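Local atomic coordinates of uncharacterized protein (PDB entry 2P8T), a protein that is of unknown function, but may bind nucleic acid through a winged-helix-like domain and possibly has ATP-dependent aminoacyl-tRNA ligase activity. Residues T16-L21 and V182-K187; D58-R61 and G66-L69; I88-D93 and A152-D157; M126-T129 and E134-F137. All coordinates share one frame; numbering follows the deposited sequence.

Contact 1: T16-L21 and V182-K187; sequences TVEDVL and VAYILK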
loop_
_atom_site.group_PDB
_atom_site.type_symbol
_atom_site.label_atom_id
_atom_site.label_comp_id
_atom_site.label_asym_id
_atom_site.label_seq_id
_atom_site.Cartn_x
_atom_site.Cartn_y
_atom_site.Cartn_z
ATOM N N THR A 16 2.403 -13.135 -3.107
ATOM C CA THR A 16 3.364 -12.595 -2.148
ATOM C C THR A 16 2.654 -11.954 -0.945
ATOM O O THR A 16 1.447 -11.762 -0.983
ATOM C CB THR A 16 4.262 -11.536 -2.833
ATOM O OG1 THR A 16 3.457 -10.413 -3.210
ATOM C CG2 THR A 16 4.883 -12.117 -4.111
ATOM N N VAL A 17 3.409 -11.631 0.116
ATOM C CA VAL A 17 2.847 -10.889 1.259
ATOM C C VAL A 17 2.242 -9.553 0.782
ATOM O O VAL A 17 1.235 -9.093 1.324
ATOM C CB VAL A 17 3.883 -10.699 2.412
ATOM C CG1 VAL A 17 5.022 -9.781 1.985
ATOM C CG2 VAL A 17 3.229 -10.179 3.681
ATOM N N GLU A 18 2.820 -8.966 -0.270
ATOM C CA GLU A 18 2.317 -7.703 -0.786
ATOM C C GLU A 18 0.956 -7.918 -1.411
ATOM O O GLU A 18 0.103 -7.058 -1.322
ATOM C CB GLU A 18 3.289 -7.070 -1.799
ATOM C CG GLU A 18 4.551 -6.494 -1.162
ATOM C CD GLU A 18 5.667 -7.499 -0.988
ATOM O OE1 GLU A 18 5.501 -8.657 -1.434
ATOM O OE2 GLU A 18 6.719 -7.122 -0.417
ATOM N N ASP A 19 0.753 -9.078 -2.050
ATOM C CA ASP A 19 -0.559 -9.419 -2.584
ATOM C C ASP A 19 -1.573 -9.622 -1.450
ATOM O O ASP A 19 -2.714 -9.202 -1.571
ATOM C CB ASP A 19 -0.497 -10.691 -3.453
ATOM C CG ASP A 19 0.388 -10.534 -4.680
ATOM O OD1 ASP A 19 0.308 -9.484 -5.379
ATOM O OD2 ASP A 19 1.159 -11.479 -4.955
ATOM N N VAL A 20 -1.163 -10.280 -0.368
ATOM C CA VAL A 20 -2.042 -10.480 0.801
ATOM C C VAL A 20 -2.433 -9.104 1.320
ATOM O O VAL A 20 -3.630 -8.797 1.432
ATOM C CB VAL A 20 -1.367 -11.291 1.930
ATOM C CG1 VAL A 20 -2.292 -11.422 3.170
ATOM C CG2 VAL A 20 -0.909 -12.682 1.426
ATOM N N LEU A 21 -1.434 -8.256 1.571
ATOM C CA LEU A 21 -1.729 -6.906 2.089
ATOM C C LEU A 21 -2.658 -6.131 1.160
ATOM O O LEU A 21 -3.623 -5.517 1.622
ATOM C CB LEU A 21 -0.453 -6.114 2.389
ATOM C CG LEU A 21 0.469 -6.655 3.491
ATOM C CD1 LEU A 21 1.874 -6.088 3.392
ATOM C CD2 LEU A 21 -0.143 -6.406 4.858
ATOM N N VAL A 182 7.107 -1.027 -0.413
ATOM C CA VAL A 182 7.836 -0.030 0.395
ATOM C C VAL A 182 7.286 0.050 1.823
ATOM O O VAL A 182 8.038 0.060 2.810
ATOM C CB VAL A 182 7.845 1.379 -0.292
ATOM C CG1 VAL A 182 8.598 2.397 0.574
ATOM C CG2 VAL A 182 8.460 1.302 -1.722
ATOM N N ALA A 183 5.951 0.072 1.933
ATOM C CA ALA A 183 5.273 0.045 3.227
ATOM C C ALA A 183 5.706 -1.153 4.062
ATOM O O ALA A 183 6.040 -1.028 5.274
ATOM C CB ALA A 183 3.770 0.021 2.999
ATOM N N TYR A 184 5.710 -2.320 3.411
ATOM C CA TYR A 184 6.154 -3.559 4.060
ATOM C C TYR A 184 7.609 -3.501 4.549
ATOM O O TYR A 184 7.896 -3.923 5.679
ATOM C CB TYR A 184 5.928 -4.754 3.137
ATOM C CG TYR A 184 6.311 -6.070 3.784
ATOM C CD1 TYR A 184 5.623 -6.541 4.897
ATOM C CD2 TYR A 184 7.370 -6.828 3.287
ATOM C CE1 TYR A 184 5.976 -7.742 5.519
ATOM C CE2 TYR A 184 7.736 -8.039 3.906
ATOM C CZ TYR A 184 7.031 -8.475 5.022
ATOM O OH TYR A 184 7.367 -9.670 5.637
ATOM N N ILE A 185 8.528 -2.964 3.741
ATOM C CA ILE A 185 9.922 -2.784 4.217
ATOM C C ILE A 185 9.961 -1.943 5.508
ATOM O O ILE A 185 10.650 -2.274 6.479
ATOM C CB ILE A 185 10.850 -2.136 3.138
ATOM C CG1 ILE A 185 10.992 -3.054 1.913
ATOM C CG2 ILE A 185 12.225 -1.768 3.760
ATOM C CD1 ILE A 185 11.443 -2.354 0.655
ATOM N N LEU A 186 9.214 -0.840 5.520
ATOM C CA LEU A 186 9.251 0.092 6.648
ATOM C C LEU A 186 8.620 -0.446 7.936
ATOM O O LEU A 186 9.006 -0.047 9.060
ATOM C CB LEU A 186 8.537 1.396 6.250
ATOM C CG LEU A 186 9.370 2.296 5.341
ATOM C CD1 LEU A 186 8.471 3.356 4.702
ATOM C CD2 LEU A 186 10.526 2.912 6.115
ATOM N N LYS A 187 7.647 -1.342 7.777
ATOM C CA LYS A 187 6.856 -1.843 8.908
ATOM C C LYS A 187 6.928 -3.372 9.098
ATOM O O LYS A 187 6.088 -3.960 9.798
ATOM C CB LYS A 187 5.404 -1.389 8.761
ATOM C CG LYS A 187 5.196 0.084 9.072
ATOM C CD LYS A 187 5.652 0.401 10.513
ATOM C CE LYS A 187 5.070 1.710 10.982
ATOM N NZ LYS A 187 5.310 1.956 12.441
#
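Val17 lies over one face of the Tyr184 ring in a CH-pi contact that joins the N-terminal, HTH-clan domain to helix 172-187 of the DUF4443 part. Methyl CG1 does the touching, 3.9 Å from the ring centroid and 15° off the normal, displaced toward the rim, with CE2 as its nearest ring atom. Tyr184 reaches it because CG is anti to the backbone N (chi1 -177°), which stands the ring out from its helix. Leu21 CD1 adds an oblique contact to Tyr184 CD1 at 4.1 Å. This apolar patch is the close part; around it the helices stay well apart, their short axes 10.7 Å from each other at an angle of 102°, and the solvent side lies at Val17 and Tyr184, both partly exposed. Ile195 and Leu196 of helix 193-196 pack beside them. On the buried, polar flank Glu18, bent at chi2, brings OE2 obliquely to 3.8 Å from Tyr184 CD2, an oxygen hydrogen-bonded to His181. Thr16 is the N-cap of a capping box: its OG1 accepts from Asp19 N at 3.2 Å, and Asp19 OD2 receives Thr16 N at 2.8 Å, from the anti side and somewhat out of the carboxylate plane.

Contact 2: D58-R61 and G66-L69; sequences DIIR and GHFL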
loop_
_atom_site.group_PDB
_atom_site.type_symbol
_atom_site.label_atom_id
_atom_site.label_comp_id
_atom_site.label_asym_id
_atom_site.label_seq_id
_atom_site.Cartn_x
_atom_site.Cartn_y
_atom_site.Cartn_z
ATOM N N ASP A 58 -10.198 -17.990 7.826
ATOM C CA ASP A 58 -11.360 -17.235 8.358
ATOM C C ASP A 58 -11.083 -15.732 8.321
ATOM O O ASP A 58 -11.475 -14.985 9.230
ATOM C CB ASP A 58 -11.721 -17.668 9.781
ATOM C CG ASP A 58 -13.044 -17.052 10.269
ATOM O OD1 ASP A 58 -13.954 -16.876 9.431
ATOM O OD2 ASP A 58 -13.143 -16.731 11.483
ATOM N N ILE A 59 -10.386 -15.304 7.275
ATOM C CA ILE A 59 -10.083 -13.890 7.110
ATOM C C ILE A 59 -11.098 -13.261 6.189
ATOM O O ILE A 59 -11.477 -12.105 6.375
ATOM C CB ILE A 59 -8.632 -13.660 6.648
ATOM C CG1 ILE A 59 -7.688 -14.033 7.799
ATOM C CG2 ILE A 59 -8.395 -12.213 6.224
ATOM C CD1 ILE A 59 -6.185 -14.068 7.396
ATOM N N ILE A 60 -11.547 -14.033 5.210
ATOM C CA ILE A 60 -12.639 -13.623 4.324
ATOM C C ILE A 60 -13.721 -14.699 4.232
ATOM O O ILE A 60 -13.496 -15.864 4.578
ATOM C CB ILE A 60 -12.167 -13.279 2.889
ATOM C CG1 ILE A 60 -11.728 -14.547 2.125
ATOM C CG2 ILE A 60 -11.087 -12.182 2.898
ATOM C CD1 ILE A 60 -11.400 -14.296 0.687
ATOM N N ARG A 61 -14.898 -14.279 3.787
ATOM C CA ARG A 61 -15.991 -15.188 3.474
ATOM C C ARG A 61 -16.598 -14.730 2.162
ATOM O O ARG A 61 -16.457 -13.563 1.794
ATOM C CB ARG A 61 -17.041 -15.209 4.599
ATOM C CG ARG A 61 -16.688 -16.102 5.810
ATOM C CD ARG A 61 -16.874 -17.594 5.487
ATOM N NE ARG A 61 -16.353 -18.509 6.511
ATOM C CZ ARG A 61 -15.085 -18.929 6.581
ATOM N NH1 ARG A 61 -14.172 -18.482 5.719
ATOM N NH2 ARG A 61 -14.725 -19.788 7.530
ATOM N N GLY A 66 -19.856 -11.218 -3.681
ATOM C CA GLY A 66 -18.441 -10.891 -3.503
ATOM C C GLY A 66 -17.867 -11.283 -2.155
ATOM O O GLY A 66 -18.594 -11.627 -1.216
ATOM N N HIS A 67 -16.541 -11.208 -2.065
ATOM C CA HIS A 67 -15.812 -11.600 -0.874
ATOM C C HIS A 67 -15.745 -10.443 0.114
ATOM O O HIS A 67 -15.606 -9.280 -0.273
ATOM C CB HIS A 67 -14.406 -12.082 -1.250
ATOM C CG HIS A 67 -14.403 -13.223 -2.220
ATOM N ND1 HIS A 67 -14.271 -14.534 -1.823
ATOM C CD2 HIS A 67 -14.550 -13.251 -3.566
ATOM C CE1 HIS A 67 -14.311 -15.321 -2.885
ATOM N NE2 HIS A 67 -14.490 -14.568 -3.954
ATOM N N PHE A 68 -15.883 -10.758 1.388
ATOM C CA PHE A 68 -15.797 -9.727 2.406
ATOM C C PHE A 68 -14.992 -10.210 3.576
ATOM O O PHE A 68 -14.825 -11.411 3.784
ATOM C CB PHE A 68 -17.184 -9.300 2.889
ATOM C CG PHE A 68 -17.980 -10.421 3.475
ATOM C CD1 PHE A 68 -18.015 -10.621 4.847
ATOM C CD2 PHE A 68 -18.677 -11.292 2.647
ATOM C CE1 PHE A 68 -18.748 -11.679 5.398
ATOM C CE2 PHE A 68 -19.403 -12.348 3.177
ATOM C CZ PHE A 68 -19.448 -12.538 4.564
ATOM N N LEU A 69 -14.529 -9.245 4.354
ATOM C CA LEU A 69 -13.748 -9.492 5.538
ATOM C C LEU A 69 -14.634 -9.983 6.672
ATOM O O LEU A 69 -15.712 -9.435 6.919
ATOM C CB LEU A 69 -12.988 -8.216 5.943
ATOM C CG LEU A 69 -11.831 -7.787 5.032
ATOM C CD1 LEU A 69 -11.374 -6.373 5.380
ATOM C CD2 LEU A 69 -10.652 -8.739 5.107
#
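Phe68 lays one ring face over the backbone of Arg61, its CZ 3.6 Å from Arg61 CB and its CD2 3.3 Å from Arg61 O. The ring gets there because CG sits between the backbone N and the carbonyl carbon (chi1 59°), folding the side chain back across the neighbouring strand. Beneath it Arg61 and Phe68 are an antiparallel hydrogen-bonded pair: Arg61 N donates to Phe68 O and Phe68 N to Arg61 O, each at 2.9 Å and nearly straight. The guanidinium turns off from Phe68. Bent at chi2 (-75°), the chain turns back so that NH1 donates to Ser55 O and, weakly, to Ile60 O, while Asp58 OD1 lies above the guanidinium plane, 3.6 Å from Arg61 NH2, an ion pair with no N-H directed at the oxygen. Ile60 and Leu69, the next pair, are non-hydrogen-bonded and their side chains diverge, yet Leu69 CD2 still comes within 4.1 Å of Ile60 CG2. Ile60 CD1 lies 3.8 Å from His67 ND1, oblique to the imidazole. The two-stranded hairpin, following helix 44-56, is consistent with the wing of a winged-helix domain. Asp58 ends helix 44-56 with a Schellman motif; Ile60 and His67 pack on Leu51 of that helix, and Ile59 and Leu69 reach Ile76 and Arg77 of helix 71-81, which follows the second strand.

Contact 3: I88-D93 and A152-D157; sequences IGVSVD and AKKIVD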
loop_
_atom_site.group_PDB
_atom_site.type_symbol
_atom_site.label_atom_id
_atom_site.label_comp_id
_atom_site.label_asym_id
_atom_site.label_seq_id
_atom_site.Cartn_x
_atom_site.Cartn_y
_atom_site.Cartn_z
ATOM N N ILE A 88 -4.232 5.801 -1.532
ATOM C CA ILE A 88 -5.032 6.697 -2.363
ATOM C C ILE A 88 -4.426 6.868 -3.749
ATOM O O ILE A 88 -3.216 6.946 -3.896
ATOM C CB ILE A 88 -5.311 8.054 -1.652
ATOM C CG1 ILE A 88 -6.286 8.933 -2.451
ATOM C CG2 ILE A 88 -4.034 8.785 -1.345
ATOM C CD1 ILE A 88 -7.683 8.407 -2.502
ATOM N N GLY A 89 -5.288 6.881 -4.755
ATOM C CA GLY A 89 -4.847 7.012 -6.138
ATOM C C GLY A 89 -4.460 8.441 -6.432
ATOM O O GLY A 89 -5.205 9.370 -6.130
ATOM N N VAL A 90 -3.296 8.613 -7.046
ATOM C CA VAL A 90 -2.827 9.914 -7.490
ATOM C C VAL A 90 -2.337 9.786 -8.941
ATOM O O VAL A 90 -2.396 8.708 -9.539
ATOM C CB VAL A 90 -1.690 10.490 -6.571
ATOM C CG1 VAL A 90 -2.185 10.726 -5.144
ATOM C CG2 VAL A 90 -0.456 9.565 -6.561
ATOM N N SER A 91 -1.859 10.886 -9.501
ATOM C CA SER A 91 -1.251 10.862 -10.828
ATOM C C SER A 91 0.070 11.634 -10.783
ATOM O O SER A 91 0.133 12.746 -10.255
ATOM C CB SER A 91 -2.225 11.453 -11.854
ATOM O OG SER A 91 -1.536 11.941 -12.988
ATOM N N VAL A 92 1.140 11.030 -11.303
ATOM C CA VAL A 92 2.450 11.676 -11.273
ATOM C C VAL A 92 2.944 11.747 -12.712
ATOM O O VAL A 92 3.118 10.713 -13.351
ATOM C CB VAL A 92 3.481 10.905 -10.381
ATOM C CG1 VAL A 92 4.844 11.608 -10.386
ATOM C CG2 VAL A 92 2.973 10.772 -8.953
ATOM N N ASP A 93 3.108 12.966 -13.229
ATOM C CA ASP A 93 3.612 13.163 -14.587
ATOM C C ASP A 93 2.827 12.288 -15.580
ATOM O O ASP A 93 3.410 11.686 -16.482
ATOM C CB ASP A 93 5.123 12.849 -14.652
ATOM C CG ASP A 93 5.996 13.955 -14.035
ATOM O OD1 ASP A 93 5.772 15.141 -14.365
ATOM O OD2 ASP A 93 6.916 13.639 -13.229
ATOM N N ALA A 152 -0.211 16.287 -3.688
ATOM C CA ALA A 152 -0.168 16.692 -2.284
ATOM C C ALA A 152 -1.574 16.923 -1.721
ATOM O O ALA A 152 -1.887 16.506 -0.592
ATOM C CB ALA A 152 0.702 17.931 -2.108
ATOM N N LYS A 153 -2.427 17.541 -2.531
ATOM C CA LYS A 153 -3.780 17.885 -2.075
ATOM C C LYS A 153 -4.659 16.670 -1.766
ATOM O O LYS A 153 -5.580 16.761 -0.950
ATOM C CB LYS A 153 -4.463 18.847 -3.064
ATOM C CG LYS A 153 -4.077 20.304 -2.820
ATOM C CD LYS A 153 -4.739 21.255 -3.809
ATOM C CE LYS A 153 -5.985 21.935 -3.225
ATOM N NZ LYS A 153 -5.631 23.114 -2.360
ATOM N N LYS A 154 -4.366 15.541 -2.411
ATOM C CA LYS A 154 -5.115 14.300 -2.233
ATOM C C LYS A 154 -4.688 13.491 -1.014
ATOM O O LYS A 154 -5.426 12.617 -0.553
ATOM C CB LYS A 154 -4.994 13.425 -3.487
ATOM C CG LYS A 154 -5.807 13.934 -4.671
ATOM C CD LYS A 154 -6.115 12.817 -5.688
ATOM C CE LYS A 154 -7.096 11.784 -5.126
ATOM N NZ LYS A 154 -7.574 10.802 -6.152
ATOM N N ILE A 155 -3.493 13.770 -0.511
ATOM C CA ILE A 155 -2.934 12.997 0.578
ATOM C C ILE A 155 -3.457 13.547 1.908
ATOM O O ILE A 155 -3.390 14.756 2.174
ATOM C CB ILE A 155 -1.392 12.958 0.519
ATOM C CG1 ILE A 155 -0.948 12.277 -0.786
ATOM C CG2 ILE A 155 -0.814 12.179 1.715
ATOM C CD1 ILE A 155 0.529 12.457 -1.124
ATOM N N VAL A 156 -3.999 12.646 2.716
ATOM C CA VAL A 156 -4.622 12.993 3.991
ATOM C C VAL A 156 -4.131 12.021 5.062
ATOM O O VAL A 156 -3.325 11.127 4.770
ATOM C CB VAL A 156 -6.186 12.950 3.885
ATOM C CG1 VAL A 156 -6.687 13.933 2.831
ATOM C CG2 VAL A 156 -6.697 11.537 3.529
ATOM N N ASP A 157 -4.613 12.182 6.295
ATOM C CA ASP A 157 -4.300 11.232 7.372
ATOM C C ASP A 157 -2.792 11.135 7.679
ATOM O O ASP A 157 -2.244 10.035 7.823
ATOM C CB ASP A 157 -4.894 9.843 7.055
ATOM C CG ASP A 157 -4.889 8.901 8.261
ATOM O OD1 ASP A 157 -4.856 9.392 9.419
ATOM O OD2 ASP A 157 -4.928 7.667 8.054
#
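Lys154 reaches across from the region of helix 149-154 to strand 88-92, and nearly every atom of its side chain has something to meet. CB, at the base, lies 4.2 Å from Val90 CG1, a loose apolar touch near the middle of the strand. CG is anti to the carbonyl carbon, and the chain then bends at chi3 (69°), which carries its far end over Gly89. CD passes 3.6 Å from Gly89 O. CE comes closer to the same oxygen, 3.2 Å from Gly89 O, and also lies 4.0 Å from Ile88 CG1, the two side chains slanting past one another. Strand 88-92 is an outermost strand of the antiparallel five-stranded sheet, and the lysine spans from the helix to this border. Backbone hydrogen bonds of Ile88 with Ala99 and of Val90 with Gly97 tie the strand to strand 95-102, while the Gly89 carbonyl is used by the lysine. The ammonium Lys154 NZ donates to Gly89 O at 2.8 Å, with a C=O...donor angle of 155° and the nitrogen tilted 21° from the carbonyl plane. Ile88 contributes from its side too, its CG2 resting 4.2 Å from Lys154 O. Beyond the lysine, Ile155 packs on Ala99, Val101, Val164 and Ile166 of the sheet.

Contact 4: M126-T129 and E134-F137; sequences MILT and EIVF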
loop_
_atom_site.group_PDB
_atom_site.type_symbol
_atom_site.label_atom_id
_atom_site.label_comp_id
_atom_site.label_asym_id
_atom_site.label_seq_id
_atom_site.Cartn_x
_atom_site.Cartn_y
_atom_site.Cartn_z
ATOM N N MET A 126 8.699 8.545 -4.678
ATOM C CA MET A 126 9.192 9.500 -3.709
ATOM C C MET A 126 8.881 8.925 -2.339
ATOM O O MET A 126 7.835 8.329 -2.152
ATOM C CB MET A 126 8.448 10.849 -3.852
ATOM C CG MET A 126 8.808 11.661 -5.079
ATOM S SD MET A 126 7.628 13.074 -5.267
ATOM C CE MET A 126 6.368 12.373 -6.267
ATOM N N ILE A 127 9.793 9.056 -1.393
ATOM C CA ILE A 127 9.472 8.735 0.006
ATOM C C ILE A 127 9.778 9.978 0.862
ATOM O O ILE A 127 10.941 10.359 1.069
ATOM C CB ILE A 127 10.189 7.467 0.569
ATOM C CG1 ILE A 127 9.886 6.217 -0.273
ATOM C CG2 ILE A 127 9.641 7.141 1.969
ATOM C CD1 ILE A 127 10.647 6.104 -1.609
ATOM N N LEU A 128 8.705 10.592 1.344
ATOM C CA LEU A 128 8.768 11.930 1.936
ATOM C C LEU A 128 8.581 11.804 3.440
ATOM O O LEU A 128 8.265 10.731 3.936
ATOM C CB LEU A 128 7.668 12.812 1.340
ATOM C CG LEU A 128 7.671 13.032 -0.186
ATOM C CD1 LEU A 128 6.501 12.350 -0.825
ATOM C CD2 LEU A 128 7.667 14.529 -0.481
ATOM N N THR A 129 8.758 12.913 4.148
ATOM C CA THR A 129 8.471 12.963 5.570
ATOM C C THR A 129 7.522 14.150 5.826
ATOM O O THR A 129 7.146 14.878 4.886
ATOM C CB THR A 129 9.767 12.997 6.417
ATOM O OG1 THR A 129 9.461 12.803 7.799
ATOM C CG2 THR A 129 10.551 14.298 6.232
ATOM N N GLU A 134 3.571 19.704 7.038
ATOM C CA GLU A 134 3.616 19.717 5.567
ATOM C C GLU A 134 4.429 18.511 5.098
ATOM O O GLU A 134 5.374 18.126 5.770
ATOM C CB GLU A 134 4.253 21.005 5.056
ATOM C CG GLU A 134 3.601 22.284 5.631
ATOM C CD GLU A 134 2.276 22.657 4.955
ATOM O OE1 GLU A 134 2.325 23.245 3.852
ATOM O OE2 GLU A 134 1.186 22.404 5.541
ATOM N N ILE A 135 4.036 17.936 3.964
ATOM C CA ILE A 135 4.764 16.818 3.341
ATOM C C ILE A 135 5.976 17.425 2.646
ATOM O O ILE A 135 5.840 18.316 1.789
ATOM C CB ILE A 135 3.882 16.020 2.315
ATOM C CG1 ILE A 135 2.639 15.412 2.991
ATOM C CG2 ILE A 135 4.690 14.859 1.687
ATOM C CD1 ILE A 135 1.577 14.902 2.012
ATOM N N VAL A 136 7.156 16.954 3.018
ATOM C CA VAL A 136 8.402 17.563 2.550
ATOM C C VAL A 136 9.397 16.510 2.083
ATOM O O VAL A 136 9.317 15.341 2.496
ATOM C CB VAL A 136 9.086 18.446 3.641
ATOM C CG1 VAL A 136 8.196 19.595 4.065
ATOM C CG2 VAL A 136 9.519 17.624 4.856
ATOM N N PHE A 137 10.317 16.935 1.210
ATOM C CA PHE A 137 11.452 16.101 0.821
ATOM C C PHE A 137 12.435 15.995 1.972
ATOM O O PHE A 137 12.700 16.981 2.648
ATOM C CB PHE A 137 12.103 16.644 -0.465
ATOM C CG PHE A 137 11.221 16.501 -1.668
ATOM C CD1 PHE A 137 11.110 15.267 -2.318
ATOM C CD2 PHE A 137 10.456 17.570 -2.126
ATOM C CE1 PHE A 137 10.261 15.104 -3.407
ATOM C CE2 PHE A 137 9.608 17.413 -3.231
ATOM C CZ PHE A 137 9.531 16.167 -3.876
#
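Leu128 rises as the central bump of this antiparallel beta hairpin and fills the hollow between Ile135 on the facing strand and Phe137 just after it. Its CB presses on Ile135 CG2 at 3.6 Å, the two side chains crossing at about a right angle. Its CD2 sits over the centre of the Phe137 ring, a CH-pi contact 4.0 Å from the centroid and 12° off the normal. The phenyl group starts out away from strand 124-131, but with CG beside the backbone N (chi1 -68°) it swings back beneath that methyl. The ring's edge is met by Met126, whose chain bends at chi3 (-90°) to bring SD near the ring plane, 3.8 Å from Phe137 CE1, a Met-aromatic contact. One ring therefore receives a methyl on a face and a sulfur at its rim, and Arg142 adds a cation-pi contact. On the opposite face of the hairpin Thr129 and Val136 stand side by side, their CG2 methyls 3.7 Å apart, while Thr129 OG1 is hydrogen-bonded to Asp162 O. Ile135 also packs on Val164 and Tyr158; strand 134-136 is an outermost strand of the five-stranded sheet. Thr129 and Val136 form a hydrogen-bonded pair, in which Thr129 N meets Val136 O at 3.0 Å and Val136 N reaches Thr129 O at 2.8 Å.

In the fold
From the N terminus, helix 17-26 opens contact 1, whose partner near the chain's end lies 161 residues on, so this contact encloses the other three. Contact 2 closes first, a hairpin in the N-terminal domain. Contact 3 opens at strand 88-92 and closes at Lys154, in the range of helix 149-154, with contact 4, a second hairpin, nested inside it; contacts 2 and 3 follow in series. Contacts 3 and 4 reach the same sheet and touch through Ile155 CG2 and Ile135 CD1, 3.6 Å apart. Contact 1 meets contact 4 where Val182 packs on Ile127. Contact 2 lies across the chain's centre from contact 4, about 35 Å between centres, and contact 1 bridges the two domains.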